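Local structure of acarbose Kinase Mak1 (Uncultured bacterium, 6WB4) at residues 31-43 with 113-127. The protein phosphorylates the antidiabetic drug acarbose with ATP, as a carbohydrate kinase of the pfkB family. Numbering follows the deposited sequence.
With AC1 (4,6-dideoxy-4-{[(1S,4R,5S,6S)-4,5,6-trihydroxy-3-(hydroxymethyl)cyclohex-2-en-1-yl]amino}-alpha-D-glucopyranose), chain D.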
# COMPACT_ATOMS: atom_id res chain seq x y z
N GLY B 31 -13.77 13.25 -2.39
CA GLY B 31 -13.62 12.01 -1.64
C GLY B 31 -12.84 10.87 -2.28
O GLY B 31 -12.51 9.90 -1.61
N VAL B 32 -12.53 10.99 -3.56
CA VAL B 32 -11.88 9.89 -4.25
C VAL B 32 -10.42 9.75 -3.82
O VAL B 32 -9.71 10.73 -3.56
CB VAL B 32 -11.96 10.03 -5.79
CG1 VAL B 32 -10.98 11.07 -6.31
CG2 VAL B 32 -11.71 8.69 -6.46
N GLY B 33 -10.00 8.49 -3.72
CA GLY B 33 -8.64 8.16 -3.37
C GLY B 33 -8.30 6.77 -3.89
O GLY B 33 -9.13 6.11 -4.50
N VAL B 34 -7.09 6.33 -3.61
CA VAL B 34 -6.62 5.04 -4.09
C VAL B 34 -6.22 4.15 -2.91
O VAL B 34 -5.44 4.54 -2.04
CB VAL B 34 -5.44 5.24 -5.06
CG1 VAL B 34 -4.55 4.03 -5.08
CG2 VAL B 34 -5.94 5.59 -6.46
N ASP B 35 -6.78 2.95 -2.86
CA ASP B 35 -6.52 2.05 -1.76
C ASP B 35 -5.48 0.99 -2.12
O ASP B 35 -5.51 0.43 -3.22
CB ASP B 35 -7.81 1.37 -1.31
CG ASP B 35 -8.71 2.30 -0.52
OD1 ASP B 35 -8.23 3.36 -0.06
OD2 ASP B 35 -9.90 1.96 -0.34
N HIS B 36 -4.53 0.78 -1.21
CA HIS B 36 -3.62 -0.36 -1.28
C HIS B 36 -4.10 -1.35 -0.22
O HIS B 36 -4.05 -1.05 0.97
CB HIS B 36 -2.16 0.06 -1.04
CG HIS B 36 -1.65 1.09 -1.99
ND1 HIS B 36 -1.11 0.77 -3.22
CD2 HIS B 36 -1.57 2.44 -1.89
CE1 HIS B 36 -0.73 1.88 -3.84
NE2 HIS B 36 -1.00 2.90 -3.05
N ILE B 37 -4.63 -2.49 -0.65
CA ILE B 37 -5.29 -3.39 0.28
C ILE B 37 -4.39 -4.56 0.68
O ILE B 37 -3.96 -5.35 -0.16
CB ILE B 37 -6.62 -3.94 -0.31
CG1 ILE B 37 -7.54 -2.78 -0.72
CG2 ILE B 37 -7.31 -4.84 0.70
CD1 ILE B 37 -8.64 -3.18 -1.67
N VAL B 38 -4.12 -4.68 1.98
CA VAL B 38 -3.23 -5.73 2.45
C VAL B 38 -3.97 -6.74 3.33
O VAL B 38 -4.52 -6.38 4.37
CB VAL B 38 -2.04 -5.14 3.25
CG1 VAL B 38 -0.94 -6.17 3.35
CG2 VAL B 38 -1.51 -3.89 2.57
N ARG B 39 -3.96 -8.00 2.91
CA ARG B 39 -4.60 -9.06 3.67
C ARG B 39 -3.65 -9.62 4.73
O ARG B 39 -2.59 -10.15 4.41
CB ARG B 39 -5.06 -10.15 2.69
CG ARG B 39 -5.77 -9.55 1.48
CD ARG B 39 -5.93 -10.49 0.28
NE ARG B 39 -6.91 -11.55 0.48
CZ ARG B 39 -7.16 -12.51 -0.41
NH1 ARG B 39 -6.50 -12.52 -1.56
NH2 ARG B 39 -8.06 -13.45 -0.16
N VAL B 40 -4.02 -9.47 6.01
CA VAL B 40 -3.13 -9.87 7.11
C VAL B 40 -3.69 -10.99 7.98
O VAL B 40 -4.90 -11.22 8.01
CB VAL B 40 -2.79 -8.67 8.03
CG1 VAL B 40 -2.15 -7.54 7.24
CG2 VAL B 40 -4.03 -8.18 8.79
N LYS B 41 -2.79 -11.66 8.70
CA LYS B 41 -3.14 -12.79 9.55
C LYS B 41 -4.13 -12.39 10.64
O LYS B 41 -5.16 -13.05 10.82
CB LYS B 41 -1.87 -13.41 10.17
CG LYS B 41 -2.13 -14.62 11.08
CD LYS B 41 -1.06 -14.82 12.17
CE LYS B 41 0.30 -15.27 11.60
NZ LYS B 41 0.29 -16.69 11.13
N SER B 42 -3.85 -11.32 11.37
CA SER B 42 -4.74 -10.90 12.45
C SER B 42 -4.59 -9.43 12.85
O SER B 42 -3.55 -8.82 12.63
CB SER B 42 -4.51 -11.77 13.68
OG SER B 42 -3.33 -11.38 14.37
N LEU B 43 -5.65 -8.90 13.45
CA LEU B 43 -5.61 -7.58 14.07
C LEU B 43 -6.03 -7.74 15.53
O LEU B 43 -7.17 -8.11 15.81
CB LEU B 43 -6.53 -6.60 13.35
CG LEU B 43 -6.02 -6.03 12.03
CD1 LEU B 43 -7.05 -5.10 11.40
CD2 LEU B 43 -4.71 -5.30 12.26
N THR B 113 -2.44 12.52 -5.44
CA THR B 113 -3.70 11.83 -5.18
C THR B 113 -3.80 11.31 -3.75
O THR B 113 -2.81 10.85 -3.19
CB THR B 113 -3.85 10.66 -6.16
OG1 THR B 113 -3.76 11.15 -7.50
CG2 THR B 113 -5.16 9.93 -5.94
N ARG B 114 -5.00 11.39 -3.16
CA ARG B 114 -5.25 10.80 -1.85
C ARG B 114 -5.05 9.30 -1.93
O ARG B 114 -5.50 8.66 -2.87
CB ARG B 114 -6.67 11.10 -1.37
CG ARG B 114 -7.08 12.54 -1.38
CD ARG B 114 -8.51 12.68 -0.87
NE ARG B 114 -9.09 13.99 -1.15
CZ ARG B 114 -9.80 14.29 -2.24
NH1 ARG B 114 -10.02 13.36 -3.17
NH2 ARG B 114 -10.28 15.51 -2.40
N ARG B 115 -4.42 8.73 -0.90
CA ARG B 115 -4.15 7.30 -0.91
C ARG B 115 -4.26 6.71 0.49
O ARG B 115 -4.13 7.41 1.48
CB ARG B 115 -2.77 7.03 -1.50
CG ARG B 115 -1.62 7.73 -0.79
CD ARG B 115 -0.46 7.92 -1.76
NE ARG B 115 -0.79 8.94 -2.74
CZ ARG B 115 -0.05 9.24 -3.80
NH1 ARG B 115 1.09 8.59 -4.04
NH2 ARG B 115 -0.46 10.20 -4.63
N SER B 116 -4.54 5.42 0.55
CA SER B 116 -4.62 4.71 1.82
C SER B 116 -3.94 3.37 1.71
O SER B 116 -3.88 2.77 0.63
CB SER B 116 -6.07 4.51 2.25
OG SER B 116 -6.78 5.73 2.33
N VAL B 117 -3.43 2.89 2.84
CA VAL B 117 -3.16 1.47 2.99
C VAL B 117 -4.24 0.93 3.93
O VAL B 117 -4.49 1.50 4.99
CB VAL B 117 -1.74 1.17 3.54
CG1 VAL B 117 -1.65 -0.25 4.09
CG2 VAL B 117 -0.68 1.42 2.45
N ASN B 118 -4.94 -0.10 3.47
CA ASN B 118 -6.01 -0.73 4.23
C ASN B 118 -5.62 -2.11 4.69
O ASN B 118 -5.33 -2.98 3.87
CB ASN B 118 -7.30 -0.82 3.42
CG ASN B 118 -7.81 0.52 2.97
OD1 ASN B 118 -8.45 0.63 1.93
ND2 ASN B 118 -7.54 1.55 3.75
N LEU B 119 -5.62 -2.32 6.00
CA LEU B 119 -5.35 -3.64 6.55
C LEU B 119 -6.66 -4.36 6.82
O LEU B 119 -7.48 -3.89 7.61
CB LEU B 119 -4.51 -3.52 7.81
CG LEU B 119 -3.23 -2.71 7.61
CD1 LEU B 119 -2.41 -2.65 8.90
CD2 LEU B 119 -2.40 -3.32 6.47
N VAL B 120 -6.87 -5.48 6.13
CA VAL B 120 -8.09 -6.25 6.30
C VAL B 120 -7.77 -7.72 6.62
O VAL B 120 -6.72 -8.24 6.23
CB VAL B 120 -8.98 -6.18 5.03
CG1 VAL B 120 -9.27 -4.73 4.67
CG2 VAL B 120 -8.33 -6.90 3.86
N THR B 121 -8.65 -8.38 7.37
CA THR B 121 -8.46 -9.79 7.67
C THR B 121 -9.65 -10.60 7.21
O THR B 121 -10.64 -10.05 6.73
CB THR B 121 -8.25 -10.06 9.17
OG1 THR B 121 -9.52 -10.18 9.82
CG2 THR B 121 -7.42 -8.96 9.82
N GLU B 122 -9.56 -11.91 7.38
CA GLU B 122 -10.61 -12.84 6.96
C GLU B 122 -11.96 -12.59 7.63
O GLU B 122 -13.00 -12.79 7.00
CB GLU B 122 -10.14 -14.27 7.23
CG GLU B 122 -8.97 -14.70 6.34
CD GLU B 122 -8.44 -16.08 6.67
OE1 GLU B 122 -8.73 -16.59 7.78
OE2 GLU B 122 -7.72 -16.66 5.83
N GLU B 123 -11.97 -12.17 8.89
CA GLU B 123 -13.22 -11.83 9.56
C GLU B 123 -13.97 -10.72 8.84
O GLU B 123 -15.14 -10.88 8.49
CB GLU B 123 -12.97 -11.42 11.02
CG GLU B 123 -13.05 -12.55 12.02
CD GLU B 123 -11.99 -13.62 11.83
OE1 GLU B 123 -10.95 -13.34 11.19
OE2 GLU B 123 -12.21 -14.74 12.32
N GLY B 124 -13.29 -9.61 8.61
CA GLY B 124 -13.90 -8.46 7.97
C GLY B 124 -13.41 -7.20 8.65
O GLY B 124 -13.65 -6.09 8.18
N GLN B 125 -12.72 -7.39 9.77
CA GLN B 125 -12.10 -6.28 10.48
C GLN B 125 -11.12 -5.55 9.58
O GLN B 125 -10.18 -6.13 9.04
CB GLN B 125 -11.40 -6.76 11.76
CG GLN B 125 -10.70 -8.10 11.64
CD GLN B 125 -10.04 -8.55 12.93
OE1 GLN B 125 -9.86 -7.76 13.86
NE2 GLN B 125 -9.69 -9.83 13.00
N ARG B 126 -11.38 -4.26 9.41
CA ARG B 126 -10.72 -3.42 8.43
C ARG B 126 -10.04 -2.27 9.17
O ARG B 126 -10.63 -1.66 10.06
CB ARG B 126 -11.74 -2.90 7.41
CG ARG B 126 -11.23 -1.90 6.38
CD ARG B 126 -12.34 -1.52 5.40
NE ARG B 126 -12.18 -0.16 4.90
CZ ARG B 126 -11.76 0.18 3.69
NH1 ARG B 126 -11.45 -0.75 2.79
NH2 ARG B 126 -11.66 1.47 3.37
N MSE B 127 -8.78 -2.01 8.84
CA MSE B 127 -8.10 -0.85 9.40
C MSE B 127 -7.43 -0.01 8.33
O MSE B 127 -6.55 -0.49 7.61
CB MSE B 127 -7.06 -1.25 10.43
CG MSE B 127 -6.27 -0.03 10.88
SE MSE B 127 -5.18 -0.27 12.46
CE MSE B 127 -4.88 1.62 12.85
C1 AC1 D . -14.45 11.21 8.14
O2 AC1 D . -14.18 10.15 10.30
C2 AC1 D . -14.57 9.92 8.94
C4A AC1 D . -13.02 3.87 5.52
C3 AC1 D . -13.74 8.79 8.34
O3 AC1 D . -14.16 7.57 8.96
C4 AC1 D . -13.90 8.68 6.82
N4A AC1 D . -12.75 7.97 6.27
C5 AC1 D . -14.04 10.02 6.10
O5 AC1 D . -14.87 10.94 6.80
C6 AC1 D . -14.66 9.84 4.72
C1B AC1 D . -12.63 6.53 6.44
C2B AC1 D . -11.64 5.92 5.44
O2B AC1 D . -11.11 6.94 4.58
C3B AC1 D . -12.24 4.80 4.60
O3B AC1 D . -11.22 4.09 3.89
O4 AC1 D . -13.41 2.67 4.86
C5B AC1 D . -14.21 4.68 5.90
C7B AC1 D . -14.01 5.90 6.39
C6B AC1 D . -15.62 4.18 5.71
O6B AC1 D . -16.39 5.22 5.09
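Val34 pairs with Arg115, and the register runs unbroken to Arg39 with Val120: strands 34-39 and 115-120 lie parallel, their axes 4.6 Å apart and inclined by 23°. Seven backbone hydrogen bonds stitch them together, starting at Val34 N to Arg114 O and ending at Val40 N to Val120 O. These are the two central strands of the four-stranded lid sheet of a pfkB kinase, flanked by strands 57-60 and 126-131.

One side-chain bond crosses before the ladder begins. Arg114, extended from CG to NE, reaches back along the loop so that NH1 meets Val32 O at 2.7 Å, on a lone pair and in the guanidinium plane; its NH2 forms a salt bridge with Asp82.

On the face with His36, the methyl Val38 CG2 meets Val117 CG1 at 3.9 Å, while Leu119 lies alongside Val38, with CD2 3.7 Å from Val38 CB. Farther along, Leu43 lays CD1 against Met127 CB (selenomethionine) at 4.0 Å.

The other face carries Asp35, Ser116 and Asn118, then Ile37, whose CG2 packs on Val120 CG2. Asp35 CG stands anti to its carbonyl carbon (chi1 -75°), bringing OD1 beside Ser116 CB. Arg126 NH2 is 4.1 Å from Asp35 OD2, too far for a salt bridge, and bonds AC1 O4 at 2.6 Å.

The His36 face thus joins the second subunit through mixed packing, His36 on His36 and Arg115 on Ile56, while the opposite face is polar near the glycan and apolar beyond. A calcium ion lies about 3 Å from the Asp35 side chain, whose charge probably serves that cation at least as much as Arg126; any effect on the arginine would be weak and long-range.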